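Local coordinates for protein multiheme cytochrome cf (Carboxydothermus ferrireducens DSM 11255, PDB 6QVM) that probably passes electrons through a chain of c-type hemes within the S-layer, serving as an extracellular iron(III) reductase for insoluble electron acceptors, at residues 417-420 against 421-425; 435-438 against 439-443; 552-556 against 557-561. All coordinates share one frame; numbering follows the deposited sequence.

Contact 1 of 3, residues 417-420 against 421-425; sequences SLQT and IQKNS. With HEC (heme c), chain K.
Residues 417-422 form a short helix: Gln422 N donates to Leu418 O over 3.0 Å at 150° N-H...O, in the carbonyl plane, and Lys423 N reaches Gln419 O, lying 37° out of that carbonyl's plane. Leu418 O also receives a weak bond from Ile421 N. Outside the turn, the side chains of Leu418 and Gln422 cross obliquely, and the Leu418 methyl CD2 meets Gln422 NE2 at 3.6 Å. The amide oxygen of the same glutamine turns the other way, with OE1 3.6 Å from Gln419 CB. Gln419 and Lys423 run side by side in the same direction; the lysine methylenes lie along the carbonyl of the residue four back, CG being 3.2 Å from Gln419 O. Gln419, Gln422 and Lys423 are open to solvent, whereas the other side of the helix lines a c-type heme pocket. Ile421 sets CG1 beside its backbone N (chi1 -49°), which carries CD1 over the porphyrin face on the side of the axial ligand His435, with CD1 3.6 Å from heme C1B. Two further side chains come up to the heme methyl CMA: Thr420 through CG2 at 3.8 Å, and Asn424, just past the helix, through OD1 at 3.6 Å. Asn424 CB also sits 3.4 Å from Thr420 O, so it packs against the last turn while the amide reaches the heme. Thr420 faces two hemes, since its hydroxyl OG1 is hydrogen-bonded to a propionate oxygen of a second heme and also to Ile416 O.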
loop_
_atom_site.group_PDB
_atom_site.type_symbol
_atom_site.label_atom_id
_atom_site.label_comp_id
_atom_site.label_asym_id
_atom_site.label_seq_id
_atom_site.Cartn_x
_atom_site.Cartn_y
_atom_site.Cartn_z
ATOM N N SER A 417 8.689 20.613 1.809
ATOM C CA SER A 417 9.405 20.486 3.075
ATOM C C SER A 417 10.878 20.201 2.870
ATOM O O SER A 417 11.701 20.610 3.687
ATOM C CB SER A 417 8.786 19.386 3.934
ATOM O OG SER A 417 9.265 18.094 3.558
ATOM N N LEU A 418 11.230 19.465 1.815
ATOM C CA LEU A 418 12.620 19.049 1.637
ATOM C C LEU A 418 13.457 20.142 0.983
ATOM O O LEU A 418 14.566 20.443 1.438
ATOM C CB LEU A 418 12.672 17.766 0.813
ATOM C CG LEU A 418 14.028 17.440 0.206
ATOM C CD1 LEU A 418 14.854 16.528 1.109
ATOM C CD2 LEU A 418 13.856 16.841 -1.183
ATOM N N GLN A 419 12.959 20.723 -0.107
ATOM C CA GLN A 419 13.736 21.749 -0.792
ATOM C C GLN A 419 13.885 23.018 0.045
ATOM O O GLN A 419 14.742 23.854 -0.259
ATOM C CB GLN A 419 13.111 22.065 -2.158
ATOM C CG GLN A 419 11.973 23.063 -2.132
ATOM C CD GLN A 419 11.137 23.000 -3.391
ATOM O OE1 GLN A 419 10.874 21.918 -3.911
ATOM N NE2 GLN A 419 10.725 24.159 -3.896
ATOM N N THR A 420 13.074 23.175 1.092
ATOM C CA THR A 420 13.347 24.204 2.086
ATOM C C THR A 420 14.700 23.970 2.745
ATOM O O THR A 420 15.478 24.910 2.941
ATOM C CB THR A 420 12.231 24.223 3.132
ATOM O OG1 THR A 420 11.042 24.783 2.563
ATOM C CG2 THR A 420 12.651 25.022 4.361
ATOM N N ILE A 421 15.008 22.710 3.064
ATOM C CA ILE A 421 16.297 22.386 3.664
ATOM C C ILE A 421 17.407 22.443 2.621
ATOM O O ILE A 421 18.549 22.799 2.936
ATOM C CB ILE A 421 16.232 21.008 4.348
ATOM C CG1 ILE A 421 15.003 20.924 5.252
ATOM C CG2 ILE A 421 17.492 20.752 5.153
ATOM C CD1 ILE A 421 15.044 21.857 6.439
ATOM N N GLN A 422 17.097 22.099 1.371
ATOM C CA GLN A 422 18.107 22.158 0.318
ATOM C C GLN A 422 18.513 23.597 0.015
ATOM O O GLN A 422 19.684 23.868 -0.274
ATOM C CB GLN A 422 17.591 21.463 -0.941
ATOM C CG GLN A 422 17.533 19.947 -0.842
ATOM C CD GLN A 422 16.803 19.310 -2.009
ATOM O OE1 GLN A 422 16.020 19.965 -2.699
ATOM N NE2 GLN A 422 17.058 18.027 -2.240
ATOM N N LYS A 423 17.564 24.531 0.086
ATOM C CA LYS A 423 17.826 25.929 -0.235
ATOM C C LYS A 423 18.365 26.725 0.945
ATOM O O LYS A 423 18.597 27.929 0.801
ATOM C CB LYS A 423 16.548 26.607 -0.743
ATOM C CG LYS A 423 16.049 26.127 -2.094
ATOM C CD LYS A 423 14.609 26.570 -2.307
ATOM C CE LYS A 423 14.172 26.406 -3.752
ATOM N NZ LYS A 423 14.828 27.405 -4.637
ATOM N N ASN A 424 18.559 26.100 2.104
ATOM C CA ASN A 424 18.891 26.825 3.324
ATOM C C ASN A 424 20.395 26.821 3.571
ATOM O O ASN A 424 21.075 25.829 3.300
ATOM C CB ASN A 424 18.158 26.230 4.526
ATOM C CG ASN A 424 17.356 27.267 5.290
ATOM O OD1 ASN A 424 17.475 27.389 6.508
ATOM N ND2 ASN A 424 16.537 28.028 4.572
ATOM N N SER A 425 20.903 27.941 4.097
ATOM C CA SER A 425 22.341 28.100 4.300
ATOM C C SER A 425 22.863 27.119 5.347
ATOM O O SER A 425 23.863 26.428 5.121
ATOM C CB SER A 425 22.654 29.544 4.692
ATOM O OG SER A 425 22.057 30.459 3.781
HETATM FE FE HEC K . 12.319 22.975 10.264
HETATM C CHA HEC K . 9.908 25.286 9.319
HETATM C CHB HEC K . 14.704 24.842 8.605
HETATM C CHC HEC K . 14.842 21.052 11.661
HETATM C CHD HEC K . 9.989 21.086 11.904
HETATM N NA HEC K . 12.304 24.732 9.181
HETATM C C1A HEC K . 11.199 25.516 8.890
HETATM C C2A HEC K . 11.626 26.622 8.054
HETATM C C3A HEC K . 12.954 26.492 7.856
HETATM C C4A HEC K . 13.402 25.304 8.562
HETATM C CMA HEC K . 13.863 27.429 7.028
HETATM C CAA HEC K . 10.688 27.731 7.502
HETATM C CBA HEC K . 11.000 29.041 8.225
HETATM C CGA HEC K . 9.796 29.943 8.310
HETATM O O1A HEC K . 9.716 30.713 9.300
HETATM O O2A HEC K . 8.922 29.902 7.404
HETATM N NB HEC K . 14.378 22.950 10.162
HETATM C C1B HEC K . 15.160 23.814 9.411
HETATM C C2B HEC K . 16.552 23.453 9.619
HETATM C C3B HEC K . 16.589 22.403 10.463
HETATM C C4B HEC K . 15.223 22.077 10.824
HETATM C CMB HEC K . 17.762 24.153 8.955
HETATM C CAB HEC K . 17.847 21.652 10.974
HETATM C CBB HEC K . 18.710 22.589 11.845
HETATM N NC HEC K . 12.399 21.368 11.533
HETATM C C1C HEC K . 13.540 20.725 11.980
HETATM C C2C HEC K . 13.144 19.617 12.827
HETATM C C3C HEC K . 11.799 19.657 12.956
HETATM C C4C HEC K . 11.311 20.735 12.106
HETATM C CMC HEC K . 14.156 18.703 13.561
HETATM C CAC HEC K . 10.875 18.692 13.745
HETATM C CBC HEC K . 11.214 18.630 15.250
HETATM N ND HEC K . 10.267 23.155 10.543
HETATM C C1D HEC K . 9.527 22.246 11.301
HETATM C C2D HEC K . 8.162 22.717 11.365
HETATM C C3D HEC K . 8.128 24.030 10.556
HETATM C C4D HEC K . 9.484 24.220 10.089
HETATM C CMD HEC K . 6.998 22.015 12.099
HETATM C CAD HEC K . 6.923 24.969 10.290
HETATM C CBD HEC K . 6.473 25.605 11.603
HETATM C CGD HEC K . 5.812 26.947 11.387
HETATM O O1D HEC K . 5.169 27.162 10.322
HETATM O O2D HEC K . 5.923 27.808 12.302
#

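Contact 2 of 3, residues 435-438 against 439-443; sequences HSQD and YRTAL. With HEC (heme c), chain K.
Tyr439, whose CB lies 3.5 Å from Ser436 OG, has Leu443 CB over one ring face, 4.1 Å above the plane and offset toward the rim; Phe467 meets the ring edge-to-face. The second ring, the His435 imidazole, stands on the heme with NC near its plane at the edge and NE2 2.4 Å from the iron, as the histidine of the CLECH heme-binding motif. Directly after it, Ser436 is the N-cap of helix 437-449. With OG opposite its own N (chi1 167°), it accepts from Tyr439 N at 3.1 Å and 152°, while donating to Leu469 O. With an alanine here, Tyr439 N would probably be left without its capping acceptor, and the link from the cap to Leu469 O would be lost. One turn on, the Gln437 and Thr441 side chains cross at about a right angle, Gln437 NE2 3.2 Å from Thr441 CG2, while Gln437 OE1 is hydrogen-bonded to Thr475 OG1. A water joins Asp438 O to Thr441 OG1. The Asp438 carboxylate takes the backbone N of Lys468 and of Leu469, and Arg440 forms a salt bridge with Glu499. Capping directly after an iron ligand is consistent with the helix start and that ligand being positioned together, the aspartate likely favouring the helix start electrostatically.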
loop_
_atom_site.group_PDB
_atom_site.type_symbol
_atom_site.label_atom_id
_atom_site.label_comp_id
_atom_site.label_asym_id
_atom_site.label_seq_id
_atom_site.Cartn_x
_atom_site.Cartn_y
_atom_site.Cartn_z
ATOM N N HIS A 435 11.418 16.792 7.752
ATOM C CA HIS A 435 11.344 17.422 6.443
ATOM C C HIS A 435 11.438 16.458 5.261
ATOM O O HIS A 435 11.196 16.882 4.124
ATOM C CB HIS A 435 12.444 18.489 6.297
ATOM C CG HIS A 435 12.205 19.732 7.098
ATOM N ND1 HIS A 435 11.695 20.886 6.544
ATOM C CD2 HIS A 435 12.423 20.008 8.407
ATOM C CE1 HIS A 435 11.605 21.819 7.476
ATOM N NE2 HIS A 435 12.046 21.316 8.616
ATOM N N SER A 436 11.786 15.193 5.472
ATOM C CA SER A 436 12.028 14.307 4.343
ATOM C C SER A 436 11.449 12.924 4.595
ATOM O O SER A 436 11.743 12.299 5.617
ATOM C CB SER A 436 13.525 14.195 4.042
ATOM O OG SER A 436 13.769 13.114 3.159
ATOM N N GLN A 437 10.635 12.443 3.650
ATOM C CA GLN A 437 10.030 11.122 3.797
ATOM C C GLN A 437 11.065 10.015 3.636
ATOM O O GLN A 437 11.103 9.075 4.437
ATOM C CB GLN A 437 8.892 10.943 2.795
ATOM C CG GLN A 437 8.467 9.496 2.588
ATOM C CD GLN A 437 7.888 8.869 3.842
ATOM O OE1 GLN A 437 7.470 9.565 4.768
ATOM N NE2 GLN A 437 7.869 7.545 3.884
ATOM N N ASP A 438 11.911 10.098 2.603
ATOM C CA ASP A 438 12.884 9.033 2.397
ATOM C C ASP A 438 13.993 9.050 3.440
ATOM O O ASP A 438 14.661 8.027 3.617
ATOM C CB ASP A 438 13.467 9.091 0.979
ATOM C CG ASP A 438 13.893 10.483 0.571
ATOM O OD1 ASP A 438 13.430 11.458 1.190
ATOM O OD2 ASP A 438 14.684 10.605 -0.388
ATOM N N TYR A 439 14.200 10.170 4.139
ATOM C CA TYR A 439 15.094 10.146 5.291
ATOM C C TYR A 439 14.468 9.375 6.442
ATOM O O TYR A 439 15.127 8.545 7.076
ATOM C CB TYR A 439 15.449 11.560 5.742
ATOM C CG TYR A 439 16.204 11.581 7.067
ATOM C CD1 TYR A 439 15.534 11.728 8.281
ATOM C CD2 TYR A 439 17.584 11.440 7.101
ATOM C CE1 TYR A 439 16.217 11.736 9.481
ATOM C CE2 TYR A 439 18.275 11.451 8.297
ATOM C CZ TYR A 439 17.589 11.600 9.484
ATOM O OH TYR A 439 18.283 11.611 10.674
ATOM N N ARG A 440 13.199 9.663 6.742
ATOM C CA ARG A 440 12.551 9.074 7.911
ATOM C C ARG A 440 12.505 7.554 7.816
ATOM O O ARG A 440 12.666 6.860 8.826
ATOM C CB ARG A 440 11.148 9.652 8.079
ATOM C CG ARG A 440 11.137 11.117 8.488
ATOM C CD ARG A 440 9.763 11.740 8.301
ATOM N NE ARG A 440 8.729 11.023 9.042
ATOM C CZ ARG A 440 8.365 11.307 10.290
ATOM N NH1 ARG A 440 7.416 10.598 10.889
ATOM N NH2 ARG A 440 8.954 12.298 10.944
ATOM N N THR A 441 12.292 7.019 6.612
ATOM C CA THR A 441 12.290 5.571 6.441
ATOM C C THR A 441 13.708 5.016 6.414
ATOM O O THR A 441 13.964 3.948 6.975
ATOM C CB THR A 441 11.541 5.182 5.170
ATOM O OG1 THR A 441 12.162 5.809 4.041
ATOM C CG2 THR A 441 10.084 5.610 5.263
ATOM N N ALA A 442 14.640 5.730 5.776
ATOM C CA ALA A 442 16.034 5.297 5.779
ATOM C C ALA A 442 16.575 5.230 7.200
ATOM O O ALA A 442 17.201 4.238 7.594
ATOM C CB ALA A 442 16.877 6.236 4.919
ATOM N N LEU A 443 16.334 6.281 7.987
ATOM C CA LEU A 443 16.759 6.294 9.383
ATOM C C LEU A 443 16.151 5.133 10.155
ATOM O O LEU A 443 16.854 4.405 10.863
ATOM C CB LEU A 443 16.378 7.625 10.028
ATOM C CG LEU A 443 16.436 7.707 11.555
ATOM C CD1 LEU A 443 17.816 7.347 12.080
ATOM C CD2 LEU A 443 16.027 9.094 12.027
HETATM FE FE HEC K . 12.319 22.975 10.264
HETATM C CHA HEC K . 9.908 25.286 9.319
HETATM C CHB HEC K . 14.704 24.842 8.605
HETATM C CHC HEC K . 14.842 21.052 11.661
HETATM C CHD HEC K . 9.989 21.086 11.904
HETATM N NA HEC K . 12.304 24.732 9.181
HETATM C C1A HEC K . 11.199 25.516 8.890
HETATM C C2A HEC K . 11.626 26.622 8.054
HETATM C C3A HEC K . 12.954 26.492 7.856
HETATM C C4A HEC K . 13.402 25.304 8.562
HETATM C CMA HEC K . 13.863 27.429 7.028
HETATM C CAA HEC K . 10.688 27.731 7.502
HETATM C CBA HEC K . 11.000 29.041 8.225
HETATM C CGA HEC K . 9.796 29.943 8.310
HETATM O O1A HEC K . 9.716 30.713 9.300
HETATM O O2A HEC K . 8.922 29.902 7.404
HETATM N NB HEC K . 14.378 22.950 10.162
HETATM C C1B HEC K . 15.160 23.814 9.411
HETATM C C2B HEC K . 16.552 23.453 9.619
HETATM C C3B HEC K . 16.589 22.403 10.463
HETATM C C4B HEC K . 15.223 22.077 10.824
HETATM C CMB HEC K . 17.762 24.153 8.955
HETATM C CAB HEC K . 17.847 21.652 10.974
HETATM C CBB HEC K . 18.710 22.589 11.845
HETATM N NC HEC K . 12.399 21.368 11.533
HETATM C C1C HEC K . 13.540 20.725 11.980
HETATM C C2C HEC K . 13.144 19.617 12.827
HETATM C C3C HEC K . 11.799 19.657 12.956
HETATM C C4C HEC K . 11.311 20.735 12.106
HETATM C CMC HEC K . 14.156 18.703 13.561
HETATM C CAC HEC K . 10.875 18.692 13.745
HETATM C CBC HEC K . 11.214 18.630 15.250
HETATM N ND HEC K . 10.267 23.155 10.543
HETATM C C1D HEC K . 9.527 22.246 11.301
HETATM C C2D HEC K . 8.162 22.717 11.365
HETATM C C3D HEC K . 8.128 24.030 10.556
HETATM C C4D HEC K . 9.484 24.220 10.089
HETATM C CMD HEC K . 6.998 22.015 12.099
HETATM C CAD HEC K . 6.923 24.969 10.290
HETATM C CBD HEC K . 6.473 25.605 11.603
HETATM C CGD HEC K . 5.812 26.947 11.387
HETATM O O1D HEC K . 5.169 27.162 10.322
HETATM O O2D HEC K . 5.923 27.808 12.302
HETATM O O HOH W 1 14.467 5.344 2.459
#

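Contact 3 of 3, residues 552-556 against 557-561; sequences CHMPN and GYHYF. With HEC (heme c), chain N.
Met554, the first residue past helix 549-553, runs past Tyr558 O to the rings of Phe561 and His559. Its CB lies 3.3 Å from Tyr558 O, and CG passes the same oxygen before nearing Phe561 CE1. SD then comes 3.7 Å from Phe561 CE1, an oblique Met-aromatic contact 48° off the ring normal, with the two side chains lying alongside each other. A bend at chi3 turns the terminal methyl onto His559: CE stands 3.4 Å from the ring centroid, over its centre, in a CH-pi contact. Behind this chain the backbone turns tightly, Gly557 N bonding to Met554 O and Tyr558 N to Pro555 O (3.0 Å), and Asn556 and Gly557 both take positive phi as the chain reverses. Water 2 bridges the two sides of the bend, donating to His553 O at 2.7 Å, weakly to Tyr558 O, and accepting from Phe561 N. His553 closes the loop: ND1 donates to Phe561 O at 2.9 Å and 174°, nearly in the imidazole plane, and NE2 ligates the heme iron at 2.0 Å, with His659 as the other axial ligand. Cys552 SG is bonded to heme CAC, as the second cysteine of the CVTCH motif. His559 in turn ligates the iron of a different heme, together with His477, so this turn spans two redox centres. Because the bond from ND1 is nearly straight and its oxygen lies in the ring plane, it fixes the rotation of the His553 imidazole and would probably polarise it, which is likely to strengthen its donation to the iron.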
loop_
_atom_site.group_PDB
_atom_site.type_symbol
_atom_site.label_atom_id
_atom_site.label_comp_id
_atom_site.label_asym_id
_atom_site.label_seq_id
_atom_site.Cartn_x
_atom_site.Cartn_y
_atom_site.Cartn_z
ATOM N N CYS A 552 -9.472 22.462 12.813
ATOM C CA CYS A 552 -9.313 23.765 12.178
ATOM C C CYS A 552 -8.487 23.695 10.898
ATOM O O CYS A 552 -8.772 24.410 9.932
ATOM C CB CYS A 552 -8.664 24.757 13.151
ATOM S SG CYS A 552 -9.630 25.118 14.636
ATOM N N HIS A 553 -7.463 22.849 10.869
ATOM C CA HIS A 553 -6.562 22.804 9.725
ATOM C C HIS A 553 -7.012 21.851 8.629
ATOM O O HIS A 553 -6.551 21.986 7.491
ATOM C CB HIS A 553 -5.150 22.411 10.171
ATOM C CG HIS A 553 -4.438 23.474 10.947
ATOM N ND1 HIS A 553 -3.761 24.511 10.341
ATOM C CD2 HIS A 553 -4.279 23.647 12.280
ATOM C CE1 HIS A 553 -3.222 25.283 11.269
ATOM N NE2 HIS A 553 -3.525 24.783 12.453
ATOM N N MET A 554 -7.876 20.886 8.933
ATOM C CA MET A 554 -8.326 19.916 7.932
ATOM C C MET A 554 -9.841 19.721 8.001
ATOM O O MET A 554 -10.324 18.610 8.227
ATOM C CB MET A 554 -7.599 18.582 8.111
ATOM C CG MET A 554 -6.080 18.667 8.099
ATOM S SD MET A 554 -5.334 17.025 8.040
ATOM C CE MET A 554 -5.723 16.538 6.362
ATOM N N PRO A 555 -10.626 20.783 7.783
ATOM C CA PRO A 555 -12.082 20.608 7.780
ATOM C C PRO A 555 -12.510 19.773 6.589
ATOM O O PRO A 555 -12.006 19.943 5.477
ATOM C CB PRO A 555 -12.618 22.041 7.682
ATOM C CG PRO A 555 -11.464 22.910 8.085
ATOM C CD PRO A 555 -10.260 22.190 7.566
ATOM N N ASN A 556 -13.436 18.847 6.840
ATOM C CA ASN A 556 -13.969 17.953 5.812
ATOM C C ASN A 556 -12.868 17.151 5.117
ATOM O O ASN A 556 -13.008 16.764 3.956
ATOM C CB ASN A 556 -14.795 18.736 4.787
ATOM C CG ASN A 556 -15.988 19.425 5.417
ATOM O OD1 ASN A 556 -16.747 18.814 6.169
ATOM N ND2 ASN A 556 -16.155 20.707 5.118
ATOM N N GLY A 557 -11.752 16.917 5.808
ATOM C CA GLY A 557 -10.657 16.160 5.232
ATOM C C GLY A 557 -9.773 16.925 4.273
ATOM O O GLY A 557 -8.898 16.317 3.646
ATOM N N TYR A 558 -9.962 18.235 4.140
ATOM C CA TYR A 558 -9.133 19.009 3.225
ATOM C C TYR A 558 -7.685 19.046 3.702
ATOM O O TYR A 558 -7.410 19.224 4.891
ATOM C CB TYR A 558 -9.673 20.431 3.085
ATOM C CG TYR A 558 -10.764 20.569 2.050
ATOM C CD1 TYR A 558 -10.499 20.344 0.708
ATOM C CD2 TYR A 558 -12.053 20.929 2.411
ATOM C CE1 TYR A 558 -11.486 20.474 -0.244
ATOM C CE2 TYR A 558 -13.055 21.044 1.467
ATOM C CZ TYR A 558 -12.763 20.825 0.139
ATOM O OH TYR A 558 -13.750 20.952 -0.810
ATOM N N HIS A 559 -6.757 18.874 2.758
ATOM C CA HIS A 559 -5.326 18.895 3.034
ATOM C C HIS A 559 -4.677 20.223 2.660
ATOM O O HIS A 559 -3.476 20.262 2.377
ATOM C CB HIS A 559 -4.622 17.755 2.297
ATOM C CG HIS A 559 -4.930 16.398 2.845
ATOM N ND1 HIS A 559 -6.215 15.916 2.969
ATOM C CD2 HIS A 559 -4.115 15.412 3.294
ATOM C CE1 HIS A 559 -6.182 14.697 3.480
ATOM N NE2 HIS A 559 -4.919 14.366 3.684
ATOM N N TYR A 560 -5.447 21.313 2.630
ATOM C CA TYR A 560 -4.837 22.615 2.384
ATOM C C TYR A 560 -4.120 23.143 3.618
ATOM O O TYR A 560 -3.159 23.908 3.486
ATOM C CB TYR A 560 -5.891 23.624 1.925
ATOM C CG TYR A 560 -6.438 23.357 0.539
ATOM C CD1 TYR A 560 -5.730 23.737 -0.592
ATOM C CD2 TYR A 560 -7.660 22.720 0.361
ATOM C CE1 TYR A 560 -6.217 23.494 -1.862
ATOM C CE2 TYR A 560 -8.157 22.471 -0.908
ATOM C CZ TYR A 560 -7.433 22.868 -2.015
ATOM O OH TYR A 560 -7.916 22.629 -3.279
ATOM N N PHE A 561 -4.580 22.754 4.810
ATOM C CA PHE A 561 -3.984 23.130 6.091
ATOM C C PHE A 561 -4.087 24.625 6.378
ATOM O O PHE A 561 -3.722 25.072 7.469
ATOM C CB PHE A 561 -2.524 22.673 6.165
ATOM C CG PHE A 561 -2.356 21.180 6.177
ATOM C CD1 PHE A 561 -2.475 20.467 7.357
ATOM C CD2 PHE A 561 -2.081 20.491 5.009
ATOM C CE1 PHE A 561 -2.325 19.094 7.372
ATOM C CE2 PHE A 561 -1.928 19.115 5.016
ATOM C CZ PHE A 561 -2.051 18.416 6.200
HETATM FE FE HEC N . -3.087 25.698 14.121
HETATM C CHA HEC N . -1.603 28.315 12.517
HETATM C CHB HEC N . -0.166 23.827 13.694
HETATM C CHC HEC N . -4.363 23.227 16.056
HETATM C CHD HEC N . -6.134 27.354 14.190
HETATM N NA HEC N . -1.246 25.988 13.269
HETATM C C1A HEC N . -0.856 27.160 12.650
HETATM C C2A HEC N . 0.496 26.970 12.161
HETATM C C3A HEC N . 0.891 25.737 12.478
HETATM C C4A HEC N . -0.193 25.098 13.182
HETATM C CMA HEC N . 2.260 25.116 12.135
HETATM C CAA HEC N . 1.325 28.021 11.402
HETATM C CBA HEC N . 0.816 27.993 9.976
HETATM C CGA HEC N . 1.205 29.266 9.285
HETATM O O1A HEC N . 0.308 29.921 8.697
HETATM O O2A HEC N . 2.409 29.622 9.324
HETATM N NB HEC N . -2.395 23.852 14.732
HETATM C C1B HEC N . -1.133 23.321 14.530
HETATM C C2B HEC N . -1.001 22.138 15.354
HETATM C C3B HEC N . -2.171 21.958 16.004
HETATM C C4B HEC N . -3.067 23.041 15.623
HETATM C CMB HEC N . 0.261 21.243 15.390
HETATM C CAB HEC N . -2.527 20.824 16.998
HETATM C CBB HEC N . -1.616 20.864 18.246
HETATM N NC HEC N . -4.915 25.357 14.928
HETATM C C1C HEC N . -5.215 24.259 15.713
HETATM C C2C HEC N . -6.596 24.371 16.144
HETATM C C3C HEC N . -7.089 25.532 15.667
HETATM C C4C HEC N . -6.041 26.160 14.875
HETATM C CMC HEC N . -7.305 23.368 17.082
HETATM C CAC HEC N . -8.521 26.104 15.858
HETATM C CBC HEC N . -8.806 26.418 17.344
HETATM N ND HEC N . -3.772 27.553 13.454
HETATM C C1D HEC N . -5.077 28.022 13.603
HETATM C C2D HEC N . -5.148 29.347 13.039
HETATM C C3D HEC N . -3.741 29.656 12.507
HETATM C C4D HEC N . -2.946 28.483 12.817
HETATM C CMD HEC N . -6.387 30.259 12.972
HETATM C CAD HEC N . -3.295 30.960 11.808
HETATM C CBD HEC N . -2.838 30.615 10.394
HETATM C CGD HEC N . -3.533 31.493 9.384
HETATM O O1D HEC N . -4.063 30.941 8.380
HETATM O O2D HEC N . -3.564 32.739 9.580
HETATM O O HOH W 2 -7.359 22.160 4.926
#

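Overall arrangement
Along the chain the three contacts come in series; none nests within or crosses another, and none closes a long loop. Contact 1 ends helix 417-422; contact 2 opens helix 437-449 about ten residues later; only contact 3 turns back as a loop. The first two touch: the Ser417 hydroxyl probably hydrogen-bonds to His435 O, and Leu418 packs on Ser436, so the intervening segment, with Cys431 and Cys434, is pinned at both ends around one heme, which both contacts share. Contact 3 runs from the end of helix 549-553 into the loop that leads to strand 567-572. Its nearest atoms are about 11 Å from contact 1 and about 13 Å from contact 2, and the hemes ligated by its histidines are different from that shared one.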